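Long-range contacts in tryptophan halogenase superfamily (Brevundimonas sp. BAL3, PDB 6FRL), which probably uses reduced flavin to halogenate an organic substrate, and brominates in preference to chlorinating: residues B[82-87]-B[161-166]; B[69-74]-B[174-179]; B[89-94]-B[269-274]; B[144-149]-B[489-494]. All coordinates share one frame; numbering follows the deposited sequence.

Interaction 1 (B[82-87]-B[161-166])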
loop_
_atom_site.group_PDB
_atom_site.type_symbol
_atom_site.label_atom_id
_atom_site.label_comp_id
_atom_site.label_asym_id
_atom_site.label_seq_id
_atom_site.Cartn_x
_atom_site.Cartn_y
_atom_site.Cartn_z
ATOM N N ALA B 82 -4.428 23.701 -23.378
ATOM C CA ALA B 82 -4.865 22.403 -22.882
ATOM C C ALA B 82 -6.340 22.171 -23.049
ATOM O O ALA B 82 -7.121 23.127 -23.139
ATOM C CB ALA B 82 -4.539 22.272 -21.402
ATOM N N THR B 83 -6.699 20.892 -23.044
ATOM C CA THR B 83 -8.090 20.444 -22.929
ATOM C C THR B 83 -8.188 19.359 -21.837
ATOM O O THR B 83 -7.171 18.836 -21.367
ATOM C CB THR B 83 -8.589 19.820 -24.248
ATOM O OG1 THR B 83 -7.870 18.601 -24.500
ATOM C CG2 THR B 83 -8.372 20.764 -25.415
ATOM N N CYS B 84 -9.416 19.029 -21.467
ATOM C CA CYS B 84 -9.685 17.999 -20.467
ATOM C C CYS B 84 -9.441 16.581 -20.987
ATOM O O CYS B 84 -9.684 16.299 -22.167
ATOM C CB CYS B 84 -11.136 18.093 -19.997
ATOM S SG CYS B 84 -11.602 19.726 -19.397
ATOM N N LYS B 85 -8.937 15.713 -20.106
ATOM C CA LYS B 85 -8.756 14.290 -20.409
ATOM C C LYS B 85 -9.452 13.438 -19.352
ATOM O O LYS B 85 -8.998 13.372 -18.182
ATOM C CB LYS B 85 -7.283 13.889 -20.468
ATOM C CG LYS B 85 -7.126 12.387 -20.750
ATOM C CD LYS B 85 -5.697 11.931 -20.875
ATOM C CE LYS B 85 -5.562 10.421 -20.880
ATOM N NZ LYS B 85 -4.177 9.973 -20.503
ATOM N N LEU B 86 -10.542 12.784 -19.761
ATOM C CA LEU B 86 -11.251 11.867 -18.865
ATOM C C LEU B 86 -10.764 10.396 -18.853
ATOM O O LEU B 86 -11.189 9.627 -17.991
ATOM C CB LEU B 86 -12.734 11.907 -19.172
ATOM C CG LEU B 86 -13.391 13.191 -18.678
ATOM C CD1 LEU B 86 -14.800 13.247 -19.230
ATOM C CD2 LEU B 86 -13.386 13.297 -17.162
ATOM N N GLY B 87 -9.902 10.033 -19.806
ATOM C CA GLY B 87 -9.369 8.667 -19.956
ATOM C C GLY B 87 -8.796 8.427 -21.352
ATOM O O GLY B 87 -8.626 9.371 -22.133
ATOM N N PHE B 161 -15.019 10.495 -9.943
ATOM C CA PHE B 161 -14.105 10.324 -11.088
ATOM C C PHE B 161 -13.014 11.387 -10.953
ATOM O O PHE B 161 -13.199 12.358 -10.200
ATOM C CB PHE B 161 -14.836 10.434 -12.457
ATOM C CG PHE B 161 -15.489 11.776 -12.708
ATOM C CD1 PHE B 161 -16.680 12.109 -12.088
ATOM C CD2 PHE B 161 -14.931 12.700 -13.585
ATOM C CE1 PHE B 161 -17.301 13.335 -12.338
ATOM C CE2 PHE B 161 -15.539 13.942 -13.809
ATOM C CZ PHE B 161 -16.732 14.248 -13.188
ATOM N N ASP B 162 -11.888 11.196 -11.649
ATOM C CA ASP B 162 -10.871 12.254 -11.760
ATOM C C ASP B 162 -10.600 12.598 -13.237
ATOM O O ASP B 162 -11.197 12.001 -14.164
ATOM C CB ASP B 162 -9.623 11.864 -10.957
ATOM C CG ASP B 162 -8.842 13.079 -10.391
ATOM O OD1 ASP B 162 -9.191 14.264 -10.655
ATOM O OD2 ASP B 162 -7.837 12.812 -9.695
ATOM N N TRP B 163 -9.751 13.588 -13.456
ATOM C CA TRP B 163 -9.470 14.079 -14.809
ATOM C C TRP B 163 -8.078 14.666 -14.894
ATOM O O TRP B 163 -7.484 15.043 -13.877
ATOM C CB TRP B 163 -10.502 15.133 -15.199
ATOM C CG TRP B 163 -10.449 16.444 -14.393
ATOM C CD1 TRP B 163 -10.896 16.655 -13.110
ATOM C CD2 TRP B 163 -9.934 17.715 -14.852
ATOM N NE1 TRP B 163 -10.665 17.968 -12.743
ATOM C CE2 TRP B 163 -10.092 18.636 -13.800
ATOM C CE3 TRP B 163 -9.353 18.151 -16.047
ATOM C CZ2 TRP B 163 -9.702 19.943 -13.914
ATOM C CZ3 TRP B 163 -8.959 19.483 -16.155
ATOM C CH2 TRP B 163 -9.136 20.351 -15.105
ATOM N N ALA B 164 -7.567 14.756 -16.114
ATOM C CA ALA B 164 -6.203 15.241 -16.346
ATOM C C ALA B 164 -6.181 16.158 -17.564
ATOM O O ALA B 164 -7.245 16.602 -18.001
ATOM C CB ALA B 164 -5.229 14.049 -16.505
ATOM N N LEU B 165 -4.980 16.442 -18.085
ATOM C CA LEU B 165 -4.819 17.340 -19.228
ATOM C C LEU B 165 -4.225 16.697 -20.477
ATOM O O LEU B 165 -3.377 15.764 -20.409
ATOM C CB LEU B 165 -3.907 18.517 -18.855
ATOM C CG LEU B 165 -4.151 19.246 -17.547
ATOM C CD1 LEU B 165 -3.171 20.417 -17.422
ATOM C CD2 LEU B 165 -5.600 19.690 -17.469
ATOM N N HIS B 166 -4.695 17.196 -21.621
ATOM C CA HIS B 166 -3.942 17.141 -22.860
ATOM C C HIS B 166 -3.309 18.518 -22.945
ATOM O O HIS B 166 -4.028 19.510 -22.858
ATOM C CB HIS B 166 -4.870 16.928 -24.078
ATOM C CG HIS B 166 -5.730 15.705 -23.997
ATOM N ND1 HIS B 166 -7.102 15.773 -23.914
ATOM C CD2 HIS B 166 -5.410 14.383 -23.992
ATOM C CE1 HIS B 166 -7.593 14.543 -23.864
ATOM N NE2 HIS B 166 -6.587 13.681 -23.896
HETATM O O HOH W 1 -12.616 9.575 -15.833
#
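Thr83 and Lys85 pair with His166 and Ala164 through four backbone hydrogen bonds, two to each pair. Thr83 N to His166 O and His166 N to Thr83 O both measure 3.0 Å; Lys85 N reaches Ala164 O at 2.8 Å and its carbonyl takes Ala164 N in return. Cys84 and Leu165, between them, form the non-hydrogen-bonded pair. The strand axes run antiparallel with a marked twist, 128° between their directions.

A side-chain bond doubles the first pair. With OG1 set between its own N and carbonyl carbon (chi1 67°), Thr83 meets the edge of the His166 imidazole almost in its plane, and ND1 donates to OG1 at 3.0 Å. Thr83 OG1 also bonds to Pro282 O and His166 NE2 to Thr268, so both ring nitrogens have partners.

Lys85 supplies the CH-pi contact: its CB stands over one face of the same imidazole, 3.7 Å from the ring centroid. The extended chain carries NZ onward to Ser352 and Thr58 O.

Apolar contacts lie toward the other end. Leu86 CD2 touches Phe161 CD2 at 3.9 Å and packs on Trp163 CB, while Cys84 SG approaches the indole obliquely, 4.2 Å from Trp163 CZ3.

The arrangement is a buried antiparallel strand pair: 83-85 is an outer strand, bordering 164-168, the middle strand of a three-stranded sheet completed by 55-57.

Interaction 2 (B[69-74]-B[174-179])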
loop_
_atom_site.group_PDB
_atom_site.type_symbol
_atom_site.label_atom_id
_atom_site.label_comp_id
_atom_site.label_asym_id
_atom_site.label_seq_id
_atom_site.Cartn_x
_atom_site.Cartn_y
_atom_site.Cartn_z
ATOM N N LEU B 69 2.408 23.684 -6.231
ATOM C CA LEU B 69 3.119 24.926 -6.533
ATOM C C LEU B 69 2.316 26.240 -6.284
ATOM O O LEU B 69 2.893 27.315 -6.375
ATOM C CB LEU B 69 3.597 24.916 -7.990
ATOM C CG LEU B 69 4.431 23.740 -8.519
ATOM C CD1 LEU B 69 4.804 23.987 -9.979
ATOM C CD2 LEU B 69 5.680 23.482 -7.683
ATOM N N GLY B 70 1.008 26.145 -5.971
ATOM C CA GLY B 70 0.116 27.319 -5.868
ATOM C C GLY B 70 -0.563 27.767 -7.177
ATOM O O GLY B 70 -1.104 28.860 -7.233
ATOM N N LEU B 71 -0.541 26.914 -8.221
ATOM C CA LEU B 71 -1.126 27.204 -9.543
ATOM C C LEU B 71 -2.525 26.605 -9.659
ATOM O O LEU B 71 -2.809 25.583 -9.064
ATOM C CB LEU B 71 -0.222 26.649 -10.647
ATOM C CG LEU B 71 1.246 27.085 -10.601
ATOM C CD1 LEU B 71 2.073 26.556 -11.766
ATOM C CD2 LEU B 71 1.339 28.593 -10.561
ATOM N N ARG B 72 -3.387 27.255 -10.428
ATOM C CA ARG B 72 -4.775 26.815 -10.655
ATOM C C ARG B 72 -4.888 26.091 -11.996
ATOM O O ARG B 72 -4.101 26.363 -12.918
ATOM C CB ARG B 72 -5.708 28.003 -10.706
ATOM C CG ARG B 72 -5.779 28.802 -9.397
ATOM C CD ARG B 72 -6.394 30.189 -9.613
ATOM N NE ARG B 72 -7.652 30.042 -10.341
ATOM C CZ ARG B 72 -8.853 29.826 -9.793
ATOM N NH1 ARG B 72 -9.032 29.807 -8.458
ATOM N NH2 ARG B 72 -9.886 29.597 -10.599
ATOM N N ASP B 73 -5.876 25.186 -12.086
ATOM C CA ASP B 73 -6.191 24.435 -13.315
ATOM C C ASP B 73 -6.482 25.382 -14.466
ATOM O O ASP B 73 -5.922 25.234 -15.544
ATOM C CB ASP B 73 -7.402 23.500 -13.150
ATOM C CG ASP B 73 -7.162 22.359 -12.155
ATOM O OD1 ASP B 73 -6.178 21.580 -12.267
ATOM O OD2 ASP B 73 -7.996 22.216 -11.267
ATOM N N ASP B 74 -7.332 26.376 -14.254
ATOM C CA ASP B 74 -7.679 27.277 -15.374
ATOM C C ASP B 74 -6.476 28.066 -15.916
ATOM O O ASP B 74 -6.278 28.106 -17.147
ATOM C CB ASP B 74 -8.943 28.142 -15.124
ATOM C CG ASP B 74 -8.886 28.980 -13.867
ATOM O OD1 ASP B 74 -7.793 29.292 -13.333
ATOM O OD2 ASP B 74 -9.978 29.370 -13.404
ATOM N N GLN B 174 7.735 26.228 -20.446
ATOM C CA GLN B 174 7.867 27.693 -20.336
ATOM C C GLN B 174 7.158 28.275 -19.091
ATOM O O GLN B 174 7.751 29.079 -18.374
ATOM C CB GLN B 174 7.418 28.402 -21.624
ATOM C CG GLN B 174 8.374 28.191 -22.806
ATOM C CD GLN B 174 8.040 29.077 -24.037
ATOM O OE1 GLN B 174 7.387 30.154 -23.945
ATOM N NE2 GLN B 174 8.494 28.620 -25.199
ATOM N N HIS B 175 5.947 27.836 -18.810
ATOM C CA HIS B 175 5.222 28.295 -17.618
ATOM C C HIS B 175 5.984 27.970 -16.295
ATOM O O HIS B 175 6.145 28.815 -15.405
ATOM C CB HIS B 175 3.823 27.658 -17.652
ATOM C CG HIS B 175 2.833 28.252 -16.701
ATOM N ND1 HIS B 175 2.092 29.373 -17.005
ATOM C CD2 HIS B 175 2.399 27.830 -15.488
ATOM C CE1 HIS B 175 1.256 29.628 -16.014
ATOM N NE2 HIS B 175 1.428 28.709 -15.077
ATOM N N LEU B 176 6.518 26.764 -16.194
ATOM C CA LEU B 176 7.268 26.367 -15.000
ATOM C C LEU B 176 8.599 27.082 -14.877
ATOM O O LEU B 176 9.010 27.405 -13.749
ATOM C CB LEU B 176 7.461 24.855 -14.949
ATOM C CG LEU B 176 6.128 24.078 -14.937
ATOM C CD1 LEU B 176 6.376 22.564 -15.142
ATOM C CD2 LEU B 176 5.332 24.357 -13.683
ATOM N N ARG B 177 9.263 27.329 -16.007
ATOM C CA ARG B 177 10.490 28.167 -16.052
ATOM C C ARG B 177 10.285 29.561 -15.457
ATOM O O ARG B 177 11.085 30.020 -14.645
ATOM C CB ARG B 177 11.021 28.317 -17.472
ATOM C CG ARG B 177 12.112 29.367 -17.598
ATOM C CD ARG B 177 12.707 29.463 -18.988
ATOM N NE ARG B 177 13.510 30.691 -19.088
ATOM C CZ ARG B 177 14.047 31.175 -20.218
ATOM N NH1 ARG B 177 13.871 30.563 -21.383
ATOM N NH2 ARG B 177 14.781 32.281 -20.176
ATOM N N ALA B 178 9.226 30.238 -15.871
ATOM C CA ALA B 178 8.909 31.556 -15.325
ATOM C C ALA B 178 8.600 31.448 -13.827
ATOM O O ALA B 178 9.035 32.310 -13.054
ATOM C CB ALA B 178 7.760 32.192 -16.082
ATOM N N TYR B 179 7.902 30.385 -13.408
ATOM C CA TYR B 179 7.681 30.116 -11.976
ATOM C C TYR B 179 8.974 29.896 -11.208
ATOM O O TYR B 179 9.127 30.399 -10.098
ATOM C CB TYR B 179 6.770 28.886 -11.778
ATOM C CG TYR B 179 6.455 28.514 -10.344
ATOM C CD1 TYR B 179 7.315 27.712 -9.595
ATOM C CD2 TYR B 179 5.272 28.940 -9.757
ATOM C CE1 TYR B 179 7.018 27.364 -8.278
ATOM C CE2 TYR B 179 4.958 28.611 -8.439
ATOM C CZ TYR B 179 5.831 27.809 -7.700
ATOM O OH TYR B 179 5.509 27.457 -6.416
#
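Leu69 meets the ring of Tyr179 and the tip of Leu176; both of its outer branches reach Tyr179, and CD1 also touches Leu176. CB sits beside the phenol end, 3.7 Å from Tyr179 CZ. Beyond it, with CG anti to the carbonyl carbon (chi1 -53°), the chain forks: CD2 comes to 4.1 Å from Tyr179 CE1, whereas CD1 lies over a face of the tyrosine ring and meets Leu176 CD2 at 3.8 Å, the two leucines crossing at about a right angle.

Leu71 extends the apolar patch along the helix. Its CD1 comes against the edge of the His175 imidazole, in the ring plane and 3.9 Å from His175 CD2, and Leu71 CD2 touches Tyr179 CD2 at 4.0 Å. His175, Leu176 and Tyr179 thus offer one side of helix 169-182 to the turn.

That turn follows helix 61-68, whose end is a Schellman motif with Gly70 at positive phi. Tyr179 OH donates to Leu69 O there at 2.6 Å, in the carbonyl plane and on a lone pair.

The contact is therefore mainly hydrocarbon against aromatic rings, with a single directional bond: the phenol satisfies a carbonyl at the helix terminus, and that bond fixes where the ring tip lies against Leu69.

Interaction 3 (B[89-94]-B[269-274])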
loop_
_atom_site.group_PDB
_atom_site.type_symbol
_atom_site.label_atom_id
_atom_site.label_comp_id
_atom_site.label_asym_id
_atom_site.label_seq_id
_atom_site.Cartn_x
_atom_site.Cartn_y
_atom_site.Cartn_z
ATOM N N ARG B 89 -9.140 6.160 -25.016
ATOM C CA ARG B 89 -10.066 5.352 -25.799
ATOM C C ARG B 89 -9.330 4.390 -26.730
ATOM O O ARG B 89 -8.627 4.829 -27.619
ATOM C CB ARG B 89 -10.994 6.265 -26.572
ATOM C CG ARG B 89 -12.164 5.532 -27.193
ATOM C CD ARG B 89 -13.203 6.502 -27.678
ATOM N NE ARG B 89 -14.395 5.807 -28.158
ATOM C CZ ARG B 89 -15.583 6.376 -28.354
ATOM N NH1 ARG B 89 -15.769 7.667 -28.140
ATOM N NH2 ARG B 89 -16.601 5.637 -28.779
ATOM N N PHE B 90 -9.483 3.089 -26.491
ATOM C CA PHE B 90 -8.786 2.032 -27.260
ATOM C C PHE B 90 -9.695 1.500 -28.378
ATOM O O PHE B 90 -10.783 0.944 -28.108
ATOM C CB PHE B 90 -8.327 0.896 -26.341
ATOM C CG PHE B 90 -7.209 1.296 -25.432
ATOM C CD1 PHE B 90 -5.910 1.278 -25.868
ATOM C CD2 PHE B 90 -7.467 1.784 -24.153
ATOM C CE1 PHE B 90 -4.880 1.721 -25.047
ATOM C CE2 PHE B 90 -6.435 2.206 -23.331
ATOM C CZ PHE B 90 -5.143 2.174 -23.772
ATOM N N LEU B 91 -9.256 1.719 -29.624
ATOM C CA LEU B 91 -10.019 1.380 -30.835
ATOM C C LEU B 91 -9.302 0.301 -31.605
ATOM O O LEU B 91 -8.067 0.379 -31.784
ATOM C CB LEU B 91 -10.224 2.612 -31.727
ATOM C CG LEU B 91 -11.017 3.741 -31.046
ATOM C CD1 LEU B 91 -11.034 5.025 -31.856
ATOM C CD2 LEU B 91 -12.429 3.268 -30.740
ATOM N N ASP B 92 -10.074 -0.729 -31.976
ATOM C CA ASP B 92 -9.641 -1.823 -32.865
ATOM C C ASP B 92 -8.559 -2.763 -32.285
ATOM O O ASP B 92 -7.875 -3.414 -33.069
ATOM C CB ASP B 92 -9.195 -1.304 -34.265
ATOM C CG ASP B 92 -10.253 -0.423 -34.948
ATOM O OD1 ASP B 92 -11.485 -0.541 -34.707
ATOM O OD2 ASP B 92 -9.850 0.406 -35.759
ATOM N N TRP B 93 -8.411 -2.867 -30.954
ATOM C CA TRP B 93 -7.416 -3.813 -30.360
ATOM C C TRP B 93 -7.941 -5.257 -30.314
ATOM O O TRP B 93 -7.161 -6.209 -30.186
ATOM C CB TRP B 93 -6.928 -3.360 -28.957
ATOM C CG TRP B 93 -6.038 -2.153 -29.003
ATOM C CD1 TRP B 93 -6.400 -0.877 -29.377
ATOM C CD2 TRP B 93 -4.629 -2.101 -28.720
ATOM N NE1 TRP B 93 -5.298 -0.043 -29.334
ATOM C CE2 TRP B 93 -4.205 -0.769 -28.942
ATOM C CE3 TRP B 93 -3.685 -3.046 -28.308
ATOM C CZ2 TRP B 93 -2.887 -0.370 -28.753
ATOM C CZ3 TRP B 93 -2.371 -2.636 -28.109
ATOM C CH2 TRP B 93 -1.985 -1.320 -28.331
ATOM N N SER B 94 -9.264 -5.398 -30.389
ATOM C CA SER B 94 -9.925 -6.705 -30.359
ATOM C C SER B 94 -10.481 -7.152 -31.737
ATOM O O SER B 94 -11.104 -8.204 -31.829
ATOM C CB SER B 94 -11.035 -6.699 -29.291
ATOM O OG SER B 94 -10.497 -6.828 -27.989
ATOM N N ARG B 269 -7.203 9.332 -28.152
ATOM C CA ARG B 269 -7.513 8.182 -29.036
ATOM C C ARG B 269 -6.299 7.306 -29.208
ATOM O O ARG B 269 -5.249 7.822 -29.565
ATOM C CB ARG B 269 -7.952 8.625 -30.417
ATOM C CG ARG B 269 -9.377 9.141 -30.493
ATOM C CD ARG B 269 -9.593 9.943 -31.772
ATOM N NE ARG B 269 -10.578 10.994 -31.559
ATOM C CZ ARG B 269 -11.884 10.787 -31.493
ATOM N NH1 ARG B 269 -12.412 9.553 -31.639
ATOM N NH2 ARG B 269 -12.685 11.828 -31.262
ATOM N N VAL B 270 -6.440 6.000 -28.947
ATOM C CA VAL B 270 -5.373 5.038 -29.254
ATOM C C VAL B 270 -5.891 3.942 -30.169
ATOM O O VAL B 270 -6.614 3.083 -29.725
ATOM C CB VAL B 270 -4.740 4.439 -27.987
ATOM C CG1 VAL B 270 -3.726 3.362 -28.339
ATOM C CG2 VAL B 270 -4.040 5.533 -27.188
ATOM N N THR B 271 -5.499 4.007 -31.445
ATOM C CA THR B 271 -6.042 3.170 -32.516
ATOM C C THR B 271 -5.004 2.135 -32.979
ATOM O O THR B 271 -3.934 2.492 -33.496
ATOM C CB THR B 271 -6.482 4.027 -33.724
ATOM O OG1 THR B 271 -7.460 4.981 -33.303
ATOM C CG2 THR B 271 -7.085 3.153 -34.846
ATOM N N ALA B 272 -5.311 0.849 -32.776
ATOM C CA ALA B 272 -4.422 -0.217 -33.245
ATOM C C ALA B 272 -4.406 -0.273 -34.776
ATOM O O ALA B 272 -5.464 -0.193 -35.416
ATOM C CB ALA B 272 -4.849 -1.563 -32.681
ATOM N N ARG B 273 -3.205 -0.421 -35.341
ATOM C CA ARG B 273 -3.009 -0.575 -36.798
ATOM C C ARG B 273 -2.302 -1.910 -37.064
ATOM O O ARG B 273 -2.266 -2.766 -36.176
ATOM C CB ARG B 273 -2.241 0.643 -37.387
ATOM C CG ARG B 273 -2.843 2.017 -37.108
ATOM C CD ARG B 273 -4.175 2.212 -37.783
ATOM N NE ARG B 273 -4.595 3.616 -37.744
ATOM C CZ ARG B 273 -5.840 4.038 -37.980
ATOM N NH1 ARG B 273 -6.825 3.187 -38.299
ATOM N NH2 ARG B 273 -6.124 5.340 -37.944
ATOM N N SER B 274 -1.757 -2.098 -38.267
ATOM C CA SER B 274 -1.210 -3.405 -38.703
ATOM C C SER B 274 -0.024 -3.905 -37.901
ATOM O O SER B 274 0.133 -5.119 -37.763
ATOM C CB SER B 274 -0.826 -3.383 -40.218
ATOM O OG SER B 274 0.420 -2.755 -40.465
HETATM O O HOH W 2 -7.600 -0.322 -36.954
#
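The Trp93 indole carries Ala272 CB on one face, 3.7 Å from the centroid of the five-membered ring and almost on its normal, and Phe90 CD1 on the opposite face. At its edge, NE1 points to Val270 O, a weak hydrogen bond of 3.4 Å. The same NE1 lies in the plane of the Phe90 ring, at that ring's edge, and Trp412 meets the indole edge-to-face from outside the pair.

These groups cover one side of a parallel strand pair, 87-91 beside 268-273, within a mixed seven-stranded sheet. The axes of the short segments 89-91 and 269-273 differ by 19°. Arg89 O accepts from Val270 N at 2.8 Å, Val270 O from Leu91 N, and Leu91 O from Ala272 N.

On the indole side, Val270 CG1, anti to its own backbone N (chi1 175°), touches both aromatic rings, 3.9 Å from Phe90 CE1 and 3.8 Å from Trp93 CZ2. The other side of the sheet is more polar. Leu91 CD1 lies against Thr271 OG1, and Arg89 runs beside Arg269, with its guanidinium held by a salt bridge to Asp99 on the adjoining strand.

Asp92, the first residue past the strand, has positive phi. Asp92 OD1 bonds to Gly97 N, while a water donates to Asp92 OD2 and to Ala272 O, at 2.6 Å from each oxygen.

Interaction 4 (B[144-149]-B[489-494])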
loop_
_atom_site.group_PDB
_atom_site.type_symbol
_atom_site.label_atom_id
_atom_site.label_comp_id
_atom_site.label_asym_id
_atom_site.label_seq_id
_atom_site.Cartn_x
_atom_site.Cartn_y
_atom_site.Cartn_z
ATOM N N GLY B 144 -19.792 10.388 -24.043
ATOM C CA GLY B 144 -20.773 11.413 -24.337
ATOM C C GLY B 144 -20.276 12.783 -24.783
ATOM O O GLY B 144 -21.078 13.720 -24.909
ATOM N N GLY B 145 -18.975 12.932 -25.020
ATOM C CA GLY B 145 -18.367 14.250 -25.271
ATOM C C GLY B 145 -18.651 15.293 -24.187
ATOM O O GLY B 145 -18.633 16.482 -24.484
ATOM N N LYS B 146 -18.909 14.859 -22.952
ATOM C CA LYS B 146 -19.225 15.759 -21.827
ATOM C C LYS B 146 -18.031 15.999 -20.895
ATOM O O LYS B 146 -17.013 15.280 -20.962
ATOM C CB LYS B 146 -20.407 15.218 -20.998
ATOM C CG LYS B 146 -21.716 14.959 -21.750
ATOM C CD LYS B 146 -22.065 16.039 -22.797
ATOM C CE LYS B 146 -23.423 15.831 -23.506
ATOM N NZ LYS B 146 -24.538 15.669 -22.528
ATOM N N PHE B 147 -18.154 17.057 -20.086
ATOM C CA PHE B 147 -17.232 17.369 -18.997
ATOM C C PHE B 147 -17.849 18.212 -17.866
ATOM O O PHE B 147 -18.542 19.204 -18.117
ATOM C CB PHE B 147 -15.944 18.084 -19.483
ATOM C CG PHE B 147 -14.948 18.313 -18.361
ATOM C CD1 PHE B 147 -14.075 17.312 -17.976
ATOM C CD2 PHE B 147 -14.967 19.498 -17.612
ATOM C CE1 PHE B 147 -13.170 17.524 -16.919
ATOM C CE2 PHE B 147 -14.089 19.702 -16.552
ATOM C CZ PHE B 147 -13.185 18.720 -16.199
ATOM N N THR B 148 -17.537 17.839 -16.626
ATOM C CA THR B 148 -17.821 18.662 -15.438
ATOM C C THR B 148 -16.788 18.359 -14.347
ATOM O O THR B 148 -16.253 17.239 -14.256
ATOM C CB THR B 148 -19.259 18.451 -14.894
ATOM O OG1 THR B 148 -19.568 19.450 -13.932
ATOM C CG2 THR B 148 -19.454 17.071 -14.222
ATOM N N LEU B 149 -16.496 19.360 -13.527
ATOM C CA LEU B 149 -15.660 19.134 -12.354
ATOM C C LEU B 149 -16.325 18.085 -11.443
ATOM O O LEU B 149 -17.515 18.178 -11.208
ATOM C CB LEU B 149 -15.421 20.445 -11.579
ATOM C CG LEU B 149 -14.659 21.580 -12.288
ATOM C CD1 LEU B 149 -14.373 22.714 -11.284
ATOM C CD2 LEU B 149 -13.361 21.101 -12.958
ATOM N N ASP B 489 -28.360 9.439 -17.032
ATOM C CA ASP B 489 -29.092 10.691 -16.801
ATOM C C ASP B 489 -28.255 11.872 -16.285
ATOM O O ASP B 489 -28.526 13.038 -16.643
ATOM C CB ASP B 489 -30.271 10.453 -15.821
ATOM C CG ASP B 489 -31.378 9.596 -16.427
ATOM O OD1 ASP B 489 -31.499 9.544 -17.665
ATOM O OD2 ASP B 489 -32.134 8.978 -15.659
ATOM N N LEU B 490 -27.275 11.578 -15.430
ATOM C CA LEU B 490 -26.275 12.558 -14.995
ATOM C C LEU B 490 -25.438 13.013 -16.214
ATOM O O LEU B 490 -25.268 14.219 -16.450
ATOM C CB LEU B 490 -25.404 11.942 -13.882
ATOM C CG LEU B 490 -24.260 12.762 -13.247
ATOM C CD1 LEU B 490 -24.645 14.214 -12.955
ATOM C CD2 LEU B 490 -23.839 12.083 -11.958
ATOM N N VAL B 491 -24.966 12.053 -17.013
ATOM C CA VAL B 491 -24.268 12.387 -18.261
ATOM C C VAL B 491 -25.107 13.254 -19.162
ATOM O O VAL B 491 -24.608 14.207 -19.712
ATOM C CB VAL B 491 -23.805 11.123 -19.058
ATOM C CG1 VAL B 491 -23.308 11.474 -20.451
ATOM C CG2 VAL B 491 -22.674 10.412 -18.347
ATOM N N ALA B 492 -26.367 12.889 -19.325
ATOM C CA ALA B 492 -27.283 13.526 -20.287
ATOM C C ALA B 492 -27.454 15.006 -20.002
ATOM O O ALA B 492 -27.451 15.844 -20.927
ATOM C CB ALA B 492 -28.629 12.828 -20.292
ATOM N N ARG B 493 -27.538 15.332 -18.718
ATOM C CA ARG B 493 -27.708 16.716 -18.318
ATOM C C ARG B 493 -26.426 17.520 -18.062
ATOM O O ARG B 493 -26.499 18.661 -17.607
ATOM C CB ARG B 493 -28.643 16.792 -17.130
ATOM C CG ARG B 493 -28.110 16.260 -15.824
ATOM C CD ARG B 493 -29.255 16.213 -14.833
ATOM N NE ARG B 493 -28.919 15.328 -13.746
ATOM C CZ ARG B 493 -29.469 14.159 -13.450
ATOM N NH1 ARG B 493 -30.468 13.649 -14.135
ATOM N NH2 ARG B 493 -28.987 13.499 -12.417
ATOM N N THR B 494 -25.262 16.963 -18.393
ATOM C CA THR B 494 -23.993 17.628 -18.152
ATOM C C THR B 494 -23.604 18.375 -19.429
ATOM O O THR B 494 -23.849 17.891 -20.542
ATOM C CB THR B 494 -22.955 16.596 -17.654
ATOM O OG1 THR B 494 -23.350 16.159 -16.340
ATOM C CG2 THR B 494 -21.569 17.180 -17.555
HETATM O O HOH W 3 -26.848 16.028 -23.610
#
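Lys146 lays its side chain along the C-terminal end of helix 473-492 and offers its ammonium group to the carbonyls there. NZ donates to Thr494 O at 3.1 Å, in the carbonyl plane, and to Val491 O at 3.2 Å. Bends at chi2 (-40°) and chi4 (53°) bring NZ round to both. Val491 O also accepts Thr494 N, from the opposite face of its plane. A cation here would probably be favoured by the negative end of the helix dipole.

The close packing centres on Thr494. Its CG2 is 3.7 Å from both Thr148 CB and Phe147 O, with Lys146 CB slightly farther off, while its hydroxyl turns back to donate to Leu490 O at 2.7 Å. Val491 CG1 adds a touch on Lys146 CG.

The solvent side is looser. A water accepts from Lys146 NZ at 2.6 Å and donates to Ala492 O, bridging the ammonium group and the exposed Ala492.

Helix 137-143 ends just before this loop in a Schellman motif with Gly145; its Leu141 packs on Lys146 and Thr494, and its Ala140 on Val491. Phe147 leads away from the helix end, to the rings of Trp163 and of Phe500 in helix 497-502.

How the interactions relate
From the N terminus, the chain opens interaction 2 at 69-74, interaction 1 at 82-87 and interaction 3 at 89-94, then interaction 4 at 144-149. Interaction 1 closes first, at 161-166, nested inside the loop that interaction 2 closes at 174-179. Interaction 3 closes at 269-274 and crosses both, and interaction 4, closed only at 489-494, crosses the other three. Helix 73-79 leads from interaction 2 into interaction 1; strand 83-85 is followed, after Leu86, by strand 87-91, which links the three-stranded and seven-stranded sheets. Interaction 1 touches interaction 2 through Trp163 and Asp73, and touches interaction 4 more extensively, tying the C-terminal helices to the small sheet.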